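Local coordinates for phosphoenolpyruvate-protein phosphotransferase (PDB 3TRC), which probably catalyses transfer of the phosphoryl group of phosphoenolpyruvate to a protein histidine, the chain described being its GAF domain, at residues Q12-V17 against A152-A157; I120-E125 against E158-R163; E36-D41 against E142-F147. All coordinates share one frame; numbering follows the deposited sequence. Where two conformers were deposited one is given.

Interaction 1 of 3, residues Q12-V17 against A152-A157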
ATOM      1  N   GLN A  12      -5.572  -3.942   6.101  1.00 28.58           N
ATOM      2  CA  GLN A  12      -5.650  -3.504   7.493  1.00 28.19           C
ATOM      3  C   GLN A  12      -4.407  -2.736   7.952  1.00 27.63           C
ATOM      4  O   GLN A  12      -4.523  -1.714   8.632  1.00 25.70           O
ATOM      5  CB  GLN A  12      -5.912  -4.698   8.421  1.00 31.14           C
ATOM      6  CG  GLN A  12      -5.762  -4.395   9.913  1.00 31.79           C
ATOM      7  CD  GLN A  12      -6.913  -3.574  10.484  1.00 34.27           C
ATOM      8  OE1 GLN A  12      -7.968  -3.439   9.864  1.00 33.77           O
ATOM      9  NE2 GLN A  12      -6.710  -3.026  11.677  1.00 34.95           N
ATOM     10  N   ILE A  13      -3.225  -3.224   7.585  0.80 25.42           N
ATOM     11  CA  ILE A  13      -1.989  -2.577   8.020  0.80 23.82           C
ATOM     12  C   ILE A  13      -1.715  -1.269   7.278  0.80 24.49           C
ATOM     13  O   ILE A  13      -1.171  -0.332   7.855  0.80 26.05           O
ATOM     14  CB  ILE A  13      -0.769  -3.512   7.910  0.80 22.05           C
ATOM     15  CG1 ILE A  13       0.441  -2.886   8.596  0.80 20.71           C
ATOM     16  CG2 ILE A  13      -0.444  -3.812   6.452  0.80 26.36           C
ATOM     17  CD1 ILE A  13       1.599  -3.844   8.762  0.80 25.25           C
ATOM     18  N   THR A  14      -2.086  -1.208   6.003  1.00 24.39           N
ATOM     19  CA  THR A  14      -1.916   0.015   5.222  1.00 27.85           C
ATOM     20  C   THR A  14      -2.756   1.093   5.896  1.00 30.26           C
ATOM     21  O   THR A  14      -2.329   2.239   6.042  1.00 29.90           O
ATOM     22  CB  THR A  14      -2.353  -0.175   3.752  1.00 28.72           C
ATOM     23  OG1 THR A  14      -1.613  -1.260   3.170  1.00 27.41           O
ATOM     24  CG2 THR A  14      -2.091   1.087   2.941  1.00 29.74           C
ATOM     25  N   GLN A  15      -3.952   0.692   6.320  1.00 29.14           N
ATOM     26  CA  GLN A  15      -4.856   1.538   7.089  1.00 33.03           C
ATOM     27  C   GLN A  15      -4.203   2.035   8.374  1.00 30.37           C
ATOM     28  O   GLN A  15      -4.189   3.233   8.656  1.00 29.10           O
ATOM     29  CB  GLN A  15      -6.113   0.747   7.451  1.00 37.18           C
ATOM     30  CG  GLN A  15      -7.159   1.543   8.193  1.00 43.12           C
ATOM     31  CD  GLN A  15      -8.093   2.266   7.252  1.00 49.66           C
ATOM     32  OE1 GLN A  15      -7.773   3.343   6.749  1.00 52.43           O
ATOM     33  NE2 GLN A  15      -9.252   1.671   6.995  1.00 50.27           N
ATOM     34  N   GLU A  16      -3.669   1.104   9.154  1.00 27.11           N
ATOM     35  CA  GLU A  16      -3.062   1.442  10.436  1.00 25.11           C
ATOM     36  C   GLU A  16      -1.811   2.317  10.299  1.00 24.31           C
ATOM     37  O   GLU A  16      -1.595   3.221  11.102  1.00 25.89           O
ATOM     38  CB  GLU A  16      -2.755   0.174  11.242  1.00 29.35           C
ATOM     39  CG  GLU A  16      -3.979  -0.484  11.874  1.00 34.13           C
ATOM     40  CD  GLU A  16      -3.618  -1.675  12.750  1.00 40.83           C
ATOM     41  OE1 GLU A  16      -2.597  -2.339  12.472  1.00 41.28           O
ATOM     42  OE2 GLU A  16      -4.350  -1.946  13.723  1.00 44.72           O
ATOM     43  N   VAL A  17      -0.994   2.053   9.282  1.00 24.66           N
ATOM     44  CA  VAL A  17       0.200   2.863   9.048  1.00 23.10           C
ATOM     45  C   VAL A  17      -0.166   4.304   8.712  1.00 26.29           C
ATOM     46  O   VAL A  17       0.403   5.242   9.262  1.00 26.60           O
ATOM     47  CB  VAL A  17       1.096   2.284   7.930  1.00 23.24           C
ATOM     48  CG1 VAL A  17       2.209   3.271   7.571  1.00 22.33           C
ATOM     49  CG2 VAL A  17       1.683   0.947   8.358  1.00 23.62           C
ATOM     50  N   ALA A 152       7.105  -2.706   2.267  1.00 19.17           N
ATOM     51  CA  ALA A 152       8.342  -1.935   2.360  1.00 18.07           C
ATOM     52  C   ALA A 152       8.314  -0.667   1.508  1.00 18.02           C
ATOM     53  O   ALA A 152       8.982   0.319   1.827  1.00 15.97           O
ATOM     54  CB  ALA A 152       9.545  -2.800   1.981  1.00 18.23           C
ATOM     55  N   ILE A 153       7.563  -0.698   0.411  1.00 17.25           N
ATOM     56  CA  ILE A 153       7.388   0.494  -0.410  1.00 19.90           C
ATOM     57  C   ILE A 153       6.699   1.580   0.409  1.00 21.35           C
ATOM     58  O   ILE A 153       7.066   2.752   0.349  1.00 20.56           O
ATOM     59  CB  ILE A 153       6.573   0.184  -1.676  1.00 19.74           C
ATOM     60  CG1 ILE A 153       7.311  -0.872  -2.504  1.00 23.46           C
ATOM     61  CG2 ILE A 153       6.336   1.448  -2.487  1.00 20.97           C
ATOM     62  CD1 ILE A 153       6.520  -1.429  -3.655  1.00 27.22           C
ATOM     63  N   HIS A 154       5.706   1.170   1.190  1.00 19.20           N
ATOM     64  CA  HIS A 154       4.973   2.085   2.054  1.00 20.99           C
ATOM     65  C   HIS A 154       5.913   2.628   3.128  1.00 17.63           C
ATOM     66  O   HIS A 154       5.948   3.827   3.392  1.00 16.99           O
ATOM     67  CB  HIS A 154       3.794   1.339   2.690  1.00 25.35           C
ATOM     68  CG  HIS A 154       2.704   2.225   3.208  1.00 28.22           C
ATOM     69  ND1 HIS A 154       2.787   3.603   3.208  1.00 28.53           N
ATOM     70  CD2 HIS A 154       1.501   1.924   3.748  1.00 25.21           C
ATOM     71  CE1 HIS A 154       1.683   4.109   3.725  1.00 24.60           C
ATOM     72  NE2 HIS A 154       0.885   3.110   4.064  1.00 27.21           N
ATOM     73  N   LEU A 155       6.677   1.735   3.753  1.00 16.43           N
ATOM     74  CA  LEU A 155       7.631   2.134   4.782  1.00 15.21           C
ATOM     75  C   LEU A 155       8.663   3.124   4.251  1.00 13.64           C
ATOM     76  O   LEU A 155       9.040   4.068   4.947  1.00 16.78           O
ATOM     77  CB  LEU A 155       8.328   0.907   5.368  1.00 17.88           C
ATOM     78  CG  LEU A 155       7.375  -0.108   6.010  1.00 21.65           C
ATOM     79  CD1 LEU A 155       8.148  -1.304   6.531  1.00 20.64           C
ATOM     80  CD2 LEU A 155       6.577   0.544   7.127  1.00 26.03           C
ATOM     81  N   ALA A 156       9.120   2.910   3.021  1.00 14.24           N
ATOM     82  CA  ALA A 156      10.076   3.825   2.401  1.00 14.13           C
ATOM     83  C   ALA A 156       9.496   5.232   2.308  1.00 13.86           C
ATOM     84  O   ALA A 156      10.168   6.222   2.619  1.00 15.61           O
ATOM     85  CB  ALA A 156      10.488   3.320   1.020  1.00 14.31           C
ATOM     86  N   ALA A 157       8.240   5.323   1.881  1.00 15.31           N
ATOM     87  CA  ALA A 157       7.581   6.617   1.755  1.00 17.81           C
ATOM     88  C   ALA A 157       7.440   7.287   3.112  1.00 17.39           C
ATOM     89  O   ALA A 157       7.645   8.490   3.244  1.00 18.63           O
ATOM     90  CB  ALA A 157       6.213   6.461   1.096  1.00 17.61           C
TER

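Interaction 2 of 3, residues I120-E125 against E158-R163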
ATOM      1  N   ILE A 120      14.560  -1.392   1.996  1.00 13.04           N
ATOM      2  CA  ILE A 120      13.568  -0.324   2.005  1.00 13.46           C
ATOM      3  C   ILE A 120      14.128   0.804   1.166  1.00 17.00           C
ATOM      4  O   ILE A 120      15.071   1.480   1.575  1.00 15.09           O
ATOM      5  CB  ILE A 120      13.269   0.160   3.434  1.00 12.32           C
ATOM      6  CG1 ILE A 120      12.738  -1.007   4.285  1.00 14.94           C
ATOM      7  CG2 ILE A 120      12.273   1.314   3.402  1.00 12.39           C
ATOM      8  CD1 ILE A 120      12.508  -0.667   5.754  1.00 15.91           C
ATOM      9  N   ILE A 121      13.559   0.983  -0.022  1.00 17.77           N
ATOM     10  CA  ILE A 121      14.129   1.864  -1.029  1.00 17.72           C
ATOM     11  C   ILE A 121      13.107   2.894  -1.484  1.00 20.20           C
ATOM     12  O   ILE A 121      11.984   2.553  -1.853  1.00 21.71           O
ATOM     13  CB  ILE A 121      14.602   1.058  -2.264  1.00 20.20           C
ATOM     14  CG1 ILE A 121      15.590  -0.033  -1.843  1.00 22.83           C
ATOM     15  CG2 ILE A 121      15.213   1.985  -3.315  1.00 18.94           C
ATOM     16  CD1 ILE A 121      15.894  -1.049  -2.927  1.00 23.72           C
ATOM     17  N   GLU A 122      13.507   4.157  -1.440  1.00 19.35           N
ATOM     18  CA  GLU A 122      12.667   5.245  -1.912  1.00 21.03           C
ATOM     19  C   GLU A 122      13.270   5.796  -3.188  1.00 26.95           C
ATOM     20  O   GLU A 122      14.338   6.404  -3.162  1.00 23.22           O
ATOM     21  CB  GLU A 122      12.572   6.343  -0.856  1.00 22.26           C
ATOM     22  CG  GLU A 122      11.914   7.623  -1.346  1.00 26.17           C
ATOM     23  CD  GLU A 122      10.420   7.475  -1.553  1.00 30.09           C
ATOM     24  OE1 GLU A 122       9.861   6.424  -1.167  1.00 30.43           O
ATOM     25  OE2 GLU A 122       9.806   8.413  -2.103  1.00 31.88           O
ATOM     26  N   GLN A 123      12.585   5.565  -4.304  1.00 31.78           N
ATOM     27  CA  GLN A 123      13.049   6.033  -5.606  1.00 35.05           C
ATOM     28  C   GLN A 123      14.541   5.793  -5.829  1.00 32.12           C
ATOM     29  O   GLN A 123      15.273   6.709  -6.198  1.00 29.61           O
ATOM     30  CB  GLN A 123      12.728   7.516  -5.785  1.00 39.56           C
ATOM     31  CG  GLN A 123      11.246   7.814  -5.886  1.00 45.69           C
ATOM     32  CD  GLN A 123      10.973   9.247  -6.291  1.00 51.10           C
ATOM     33  OE1 GLN A 123      10.107   9.513  -7.122  1.00 51.79           O
ATOM     34  NE2 GLN A 123      11.715  10.180  -5.705  1.00 54.74           N
ATOM     35  N   GLY A 124      14.988   4.563  -5.598  1.00 30.31           N
ATOM     36  CA  GLY A 124      16.371   4.192  -5.847  1.00 27.55           C
ATOM     37  C   GLY A 124      17.350   4.466  -4.719  1.00 25.73           C
ATOM     38  O   GLY A 124      18.520   4.088  -4.806  1.00 29.01           O
ATOM     39  N   GLU A 125      16.883   5.123  -3.660  1.00 23.60           N
ATOM     40  CA  GLU A 125      17.730   5.408  -2.506  1.00 21.02           C
ATOM     41  C   GLU A 125      17.415   4.457  -1.352  1.00 19.68           C
ATOM     42  O   GLU A 125      16.289   4.438  -0.862  1.00 20.20           O
ATOM     43  CB  GLU A 125      17.537   6.854  -2.044  1.00 24.47           C
ATOM     44  CG  GLU A 125      18.424   7.257  -0.871  1.00 30.20           C
ATOM     45  CD  GLU A 125      18.104   8.640  -0.324  1.00 34.74           C
ATOM     46  OE1 GLU A 125      17.156   9.285  -0.822  1.00 35.57           O
ATOM     47  OE2 GLU A 125      18.803   9.083   0.614  1.00 34.51           O
ATOM     48  N   GLU A 158       7.085   6.505   4.123  1.00 18.28           N
ATOM     49  CA  GLU A 158       6.924   7.039   5.469  1.00 20.63           C
ATOM     50  C   GLU A 158       8.246   7.558   6.039  1.00 16.16           C
ATOM     51  O   GLU A 158       8.295   8.626   6.646  1.00 17.21           O
ATOM     52  CB  GLU A 158       6.289   5.990   6.383  1.00 21.27           C
ATOM     53  CG  GLU A 158       4.895   5.553   5.916  1.00 26.09           C
ATOM     54  CD  GLU A 158       3.873   6.679   5.987  1.00 33.30           C
ATOM     55  OE1 GLU A 158       3.796   7.335   7.042  1.00 33.43           O
ATOM     56  OE2 GLU A 158       3.156   6.917   4.991  1.00 36.91           O
ATOM     57  N   ILE A 159       9.323   6.808   5.836  1.00 15.04           N
ATOM     58  CA  ILE A 159      10.638   7.254   6.265  1.00 12.63           C
ATOM     59  C   ILE A 159      11.093   8.505   5.503  1.00 17.33           C
ATOM     60  O   ILE A 159      11.610   9.455   6.094  1.00 16.04           O
ATOM     61  CB  ILE A 159      11.676   6.127   6.116  1.00 14.97           C
ATOM     62  CG1 ILE A 159      11.265   4.942   6.999  1.00 13.70           C
ATOM     63  CG2 ILE A 159      13.077   6.633   6.449  1.00 15.13           C
ATOM     64  CD1 ILE A 159      12.134   3.698   6.834  1.00 16.85           C
ATOM     65  N   ALA A 160      10.893   8.506   4.192  1.00 13.89           N
ATOM     66  CA  ALA A 160      11.266   9.662   3.385  1.00 14.91           C
ATOM     67  C   ALA A 160      10.505  10.910   3.821  1.00 15.65           C
ATOM     68  O   ALA A 160      11.062  12.011   3.867  1.00 18.96           O
ATOM     69  CB  ALA A 160      11.036   9.379   1.909  1.00 17.70           C
ATOM     70  N   HIS A 161       9.226  10.740   4.145  1.00 14.77           N
ATOM     71  CA  HIS A 161       8.395  11.865   4.551  1.00 18.59           C
ATOM     72  C   HIS A 161       8.870  12.421   5.890  1.00 21.15           C
ATOM     73  O   HIS A 161       8.966  13.635   6.066  1.00 20.26           O
ATOM     74  CB  HIS A 161       6.923  11.449   4.628  1.00 24.62           C
ATOM     75  CG  HIS A 161       6.000  12.559   5.022  1.00 32.36           C
ATOM     76  ND1 HIS A 161       5.328  12.578   6.226  1.00 38.71           N
ATOM     77  CD2 HIS A 161       5.644  13.694   4.375  1.00 34.14           C
ATOM     78  CE1 HIS A 161       4.593  13.674   6.301  1.00 39.79           C
ATOM     79  NE2 HIS A 161       4.766  14.368   5.190  1.00 37.75           N
ATOM     80  N   ALA A 162       9.172  11.526   6.827  1.00 22.11           N
ATOM     81  CA  ALA A 162       9.699  11.930   8.128  1.00 20.42           C
ATOM     82  C   ALA A 162      11.002  12.711   7.984  1.00 20.69           C
ATOM     83  O   ALA A 162      11.196  13.737   8.638  1.00 22.22           O
ATOM     84  CB  ALA A 162       9.910  10.713   9.015  1.00 18.69           C
ATOM     85  N   ARG A 163      11.894  12.219   7.129  0.52 18.80           N
ATOM     86  CA  ARG A 163      13.158  12.895   6.872  0.52 19.96           C
ATOM     87  C   ARG A 163      12.930  14.281   6.280  0.52 21.93           C
ATOM     88  O   ARG A 163      13.557  15.257   6.695  0.52 23.20           O
ATOM     89  CB  ARG A 163      14.037  12.060   5.939  0.52 20.08           C
ATOM     90  CG  ARG A 163      14.551  10.787   6.574  0.52 21.69           C
ATOM     91  CD  ARG A 163      15.740  10.211   5.830  0.52 25.74           C
ATOM     92  NE  ARG A 163      16.663   9.558   6.752  0.52 29.97           N
ATOM     93  CZ  ARG A 163      17.226   8.373   6.545  0.52 34.52           C
ATOM     94  NH1 ARG A 163      16.964   7.694   5.438  0.52 38.36           N
ATOM     95  NH2 ARG A 163      18.051   7.865   7.449  0.52 32.66           N
TER

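Interaction 3 of 3, residues E36-D41 against E142-F147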
ATOM      1  N   GLU A  36       2.364 -11.079  14.043  1.00 12.50           N
ATOM      2  CA  GLU A  36       1.050 -11.627  14.349  1.00 15.65           C
ATOM      3  C   GLU A  36       0.391 -12.248  13.128  1.00 14.09           C
ATOM      4  O   GLU A  36      -0.258 -13.291  13.226  1.00 16.96           O
ATOM      5  CB  GLU A  36       0.126 -10.531  14.888  1.00 16.96           C
ATOM      6  CG  GLU A  36       0.484 -10.022  16.262  1.00 19.60           C
ATOM      7  CD  GLU A  36      -0.354  -8.819  16.655  1.00 26.78           C
ATOM      8  OE1 GLU A  36      -0.825  -8.098  15.750  1.00 26.36           O
ATOM      9  OE2 GLU A  36      -0.543  -8.596  17.867  1.00 31.56           O
ATOM     10  N   ALA A  37       0.540 -11.584  11.985  1.00 13.25           N
ATOM     11  CA  ALA A  37      -0.305 -11.851  10.824  1.00 15.38           C
ATOM     12  C   ALA A  37       0.248 -12.861   9.817  1.00 15.01           C
ATOM     13  O   ALA A  37      -0.522 -13.587   9.186  1.00 14.94           O
ATOM     14  CB  ALA A  37      -0.667 -10.537  10.120  1.00 18.06           C
ATOM     15  N   LEU A  38       1.567 -12.912   9.656  1.00 12.84           N
ATOM     16  CA  LEU A  38       2.156 -13.815   8.668  1.00 15.13           C
ATOM     17  C   LEU A  38       1.860 -15.300   8.927  1.00 15.26           C
ATOM     18  O   LEU A  38       1.385 -15.990   8.027  1.00 15.08           O
ATOM     19  CB  LEU A  38       3.660 -13.579   8.509  1.00 17.00           C
ATOM     20  CG  LEU A  38       4.057 -12.380   7.654  1.00 21.62           C
ATOM     21  CD1 LEU A  38       5.573 -12.255   7.603  1.00 20.25           C
ATOM     22  CD2 LEU A  38       3.483 -12.512   6.250  1.00 23.50           C
ATOM     23  N   PRO A  39       2.160 -15.806  10.139  1.00 13.66           N
ATOM     24  CA  PRO A  39       2.879 -15.159  11.242  1.00 13.03           C
ATOM     25  C   PRO A  39       4.388 -15.344  11.117  1.00 13.89           C
ATOM     26  O   PRO A  39       4.866 -16.089  10.261  1.00 15.10           O
ATOM     27  CB  PRO A  39       2.382 -15.926  12.464  1.00 13.01           C
ATOM     28  CG  PRO A  39       2.176 -17.315  11.943  1.00 13.25           C
ATOM     29  CD  PRO A  39       1.666 -17.142  10.524  1.00 17.00           C
ATOM     30  N   ALA A  40       5.135 -14.655  11.972  1.00 14.62           N
ATOM     31  CA  ALA A  40       6.575 -14.839  12.060  1.00 13.24           C
ATOM     32  C   ALA A  40       6.975 -14.671  13.519  1.00 12.31           C
ATOM     33  O   ALA A  40       6.192 -14.183  14.325  1.00 13.25           O
ATOM     34  CB  ALA A  40       7.307 -13.827  11.182  1.00 11.98           C
ATOM     35  N   ASP A  41       8.196 -15.064  13.863  1.00 11.69           N
ATOM     36  CA  ASP A  41       8.616 -15.021  15.264  1.00 14.38           C
ATOM     37  C   ASP A  41       9.391 -13.771  15.657  1.00 14.62           C
ATOM     38  O   ASP A  41       9.402 -13.392  16.827  1.00 14.08           O
ATOM     39  CB  ASP A  41       9.391 -16.282  15.626  1.00 15.76           C
ATOM     40  CG  ASP A  41       8.604 -17.531  15.329  1.00 16.86           C
ATOM     41  OD1 ASP A  41       7.462 -17.648  15.829  1.00 16.87           O
ATOM     42  OD2 ASP A  41       9.102 -18.373  14.560  1.00 17.15           O
ATOM     43  N   GLU A 142       5.906 -17.269  -1.580  1.00 14.31           N
ATOM     44  CA  GLU A 142       5.792 -16.191  -2.560  1.00 15.41           C
ATOM     45  C   GLU A 142       4.881 -15.047  -2.126  1.00 13.79           C
ATOM     46  O   GLU A 142       5.231 -13.879  -2.299  1.00 15.64           O
ATOM     47  CB  GLU A 142       5.314 -16.755  -3.898  1.00 19.99           C
ATOM     48  CG  GLU A 142       5.260 -15.740  -5.020  1.00 25.70           C
ATOM     49  CD  GLU A 142       4.818 -16.361  -6.334  1.00 34.51           C
ATOM     50  OE1 GLU A 142       4.240 -17.469  -6.312  1.00 38.81           O
ATOM     51  OE2 GLU A 142       5.057 -15.744  -7.390  1.00 35.90           O
ATOM     52  N   GLU A 143       3.712 -15.376  -1.579  1.00 10.81           N
ATOM     53  CA  GLU A 143       2.779 -14.335  -1.157  1.00 12.83           C
ATOM     54  C   GLU A 143       3.303 -13.575   0.061  1.00 12.77           C
ATOM     55  O   GLU A 143       2.991 -12.399   0.247  1.00 14.05           O
ATOM     56  CB  GLU A 143       1.382 -14.903  -0.879  1.00 12.97           C
ATOM     57  CG  GLU A 143       1.289 -15.850   0.327  1.00 16.10           C
ATOM     58  CD  GLU A 143       1.599 -17.305  -0.012  1.00 18.42           C
ATOM     59  OE1 GLU A 143       2.285 -17.578  -1.023  1.00 17.20           O
ATOM     60  OE2 GLU A 143       1.143 -18.189   0.742  1.00 15.28           O
ATOM     61  N   GLU A 144       4.106 -14.249   0.881  1.00 11.77           N
ATOM     62  CA  GLU A 144       4.691 -13.606   2.044  1.00 12.15           C
ATOM     63  C   GLU A 144       5.708 -12.571   1.595  1.00 12.27           C
ATOM     64  O   GLU A 144       5.739 -11.458   2.102  1.00 12.75           O
ATOM     65  CB  GLU A 144       5.377 -14.629   2.942  1.00 11.89           C
ATOM     66  CG  GLU A 144       4.449 -15.694   3.503  1.00 13.82           C
ATOM     67  CD  GLU A 144       5.150 -16.530   4.560  1.00 14.51           C
ATOM     68  OE1 GLU A 144       5.187 -16.073   5.722  1.00 15.49           O
ATOM     69  OE2 GLU A 144       5.674 -17.616   4.222  1.00 15.76           O
ATOM     70  N   GLU A 145       6.551 -12.951   0.643  1.00 12.08           N
ATOM     71  CA  GLU A 145       7.554 -12.026   0.145  1.00 13.21           C
ATOM     72  C   GLU A 145       6.888 -10.840  -0.562  1.00 13.51           C
ATOM     73  O   GLU A 145       7.246  -9.697  -0.314  1.00 15.37           O
ATOM     74  CB  GLU A 145       8.560 -12.728  -0.772  1.00 13.77           C
ATOM     75  CG  GLU A 145       9.671 -11.802  -1.242  1.00 14.72           C
ATOM     76  CD  GLU A 145      10.731 -12.502  -2.069  1.00 19.35           C
ATOM     77  OE1 GLU A 145      10.958 -13.712  -1.863  1.00 19.60           O
ATOM     78  OE2 GLU A 145      11.345 -11.827  -2.922  1.00 22.29           O
ATOM     79  N   ALA A 146       5.905 -11.117  -1.418  1.00 14.43           N
ATOM     80  CA  ALA A 146       5.199 -10.058  -2.137  1.00 16.15           C
ATOM     81  C   ALA A 146       4.526  -9.084  -1.169  1.00 16.78           C
ATOM     82  O   ALA A 146       4.565  -7.864  -1.354  1.00 17.55           O
ATOM     83  CB  ALA A 146       4.178 -10.660  -3.097  1.00 15.57           C
ATOM     84  N   PHE A 147       3.909  -9.630  -0.132  1.00 13.67           N
ATOM     85  CA  PHE A 147       3.302  -8.827   0.915  1.00 16.50           C
ATOM     86  C   PHE A 147       4.328  -7.913   1.578  1.00 16.16           C
ATOM     87  O   PHE A 147       4.118  -6.706   1.705  1.00 18.44           O
ATOM     88  CB  PHE A 147       2.679  -9.742   1.963  1.00 15.81           C
ATOM     89  CG  PHE A 147       2.271  -9.037   3.212  1.00 22.13           C
ATOM     90  CD1 PHE A 147       1.092  -8.320   3.263  1.00 24.87           C
ATOM     91  CD2 PHE A 147       3.070  -9.090   4.338  1.00 24.31           C
ATOM     92  CE1 PHE A 147       0.719  -7.668   4.415  1.00 30.49           C
ATOM     93  CE2 PHE A 147       2.699  -8.442   5.486  1.00 29.07           C
ATOM     94  CZ  PHE A 147       1.526  -7.731   5.529  1.00 30.68           C
TER

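Interaction 1 of 3, residues Q12-V17 against A152-A157
The imidazole ring of His154 receives a valine methyl over one face and has a backbone carbonyl oxygen at its edge. CG1 of Val17 stands 4.0 Å from the ring centroid and 21° off the ring normal, a CH-pi contact that is offset toward the rim. Its shortest approach is to NE2 of His154, 3.8 Å from that CG1. In the plane of the ring lies Thr14 O, but at 3.9 Å from His154 NE2 it is a neighbour and not a hydrogen-bond partner. Thr14 also sends in its methyl, CG2, obliquely to the ring and 3.8 Å from both CD2 and NE2 of His154.

The torsions explain these approaches. The -57° chi1 of Thr14 sets OG1 beside the backbone N, where it hydrogen-bonds to Leu10 O, and leaves the methyl CG2 opposite that N and at the ring. With CG trans to the backbone N (chi1 -160°), His154 extends from its helix toward Val17, which comes from the opposite direction. All three residues are buried. The example illustrates how a polar ring can serve two helices as a flat packing surface, joined here by van der Waals and CH-pi contacts without a hydrogen bond between the segments.

The two helices, 3-19 and 142-164, are the first and last helices of the chain and run in the same general sense. Helix 23-37 meets both of them, since Val17 and Leu155 each touch Val30 and Glu16 forms a salt bridge with Arg33. Thr14 packs on Ile153 of the second subunit, placing the contact beside the dimer interface, and Ala152 and Ala156 lay helix 142-164 on strand 114-122 through Ile118 and Ile120.

Interaction 2 of 3, residues I120-E125 against E158-R163
Ile120 and Ile159 point at each other from strand and helix, and their side chains cross at about a right angle. The contact is made by the CG2 branch of the first and the end of the second: Ile120 CG2 lies 4.2 Å from Ile159 CD1, a loose apolar touch. Two residues further along the strand, Glu122 approaches Ala160 with the aliphatic part of its chain. Its CG is 3.8 Å from Ala160 CB, and the bend at the next bond (chi2 72°) carries the carboxylate carbon alongside the same methyl, with CD 4.0 Å from Ala160 CB. The small alanine lets helix and strand come near, Glu122 CA and Ala160 CA being 7.0 Å apart.

This is the helix-on-sheet packing of the GAF fold, in which helix 142-164 covers the antiparallel sheet near the hairpin of strands 114-122 and 125-134. A type I' turn from Glu122 to Glu125 closes that hairpin, its two ends paired through both backbone hydrogen bonds. Gly124 occupies it with a positive phi of 86°, a conformation suited to a residue without a side chain.

Ile159 also reaches Leu127 and Ile47 on neighbouring strands, and Leu23 of helix 23-37. Toward the dimer partner, Glu122 packs on Asn18 of the second subunit.

Interaction 3 of 3, residues E36-D41 against E142-F147
Leu38 and Glu144 bring the two backbones closest, their CA atoms 7.1 Å apart, where the chain leaving helix 23-37 passes the first turns of helix 142-164. A cis peptide bond before Pro39 turns the chain just after Leu38 and toward strand 42-49. In the GAF fold these helices pack together on one side of the sheet, and this contact joins the chain that leaves the one to the opening turns of the other.

Leu38 is the side chain that does the work on its segment. Its CD2 branch crosses Phe147 obliquely and lies 3.9 Å from Phe147 CD2. The phenylalanine, with CG trans to the backbone N (chi1 168°), extends from the helix and also touches Ile9 and Leu10 of helix 3-19, while Leu38 meets Met6 and Ile132.

Glu144 crosses Leu38 with its chain extended beyond CG, bringing the carboxylate beside an aliphatic surface. The polar end is nonetheless engaged: OE2 accepts a hydrogen bond from Ala141 N, the residue just before the helix, which would hold the group's rotation. The other oxygen, Glu144 OE1, rests 4.0 Å from both CB and CD2 of Leu38.

In the fold
Helix 142-164 takes part in all three contacts, meeting a different element at successive levels: the chain leaving helix 23-37 in interaction 3, helix 3-19 in interaction 1 and strand 114-122 in interaction 2. Interaction 1 is the fully buried one, whereas 2 and 3 mix buried with partly exposed residues and each set glutamate carbons or oxygens against apolar groups. None has a hydrogen bond across its segments. Interactions 1 and 2 touch directly, Ala156 CB lying 3.3 Å from Ile121 O; interactions 2 and 3 are separate, with centres about 22 Å apart. All three lie within reach of the second subunit.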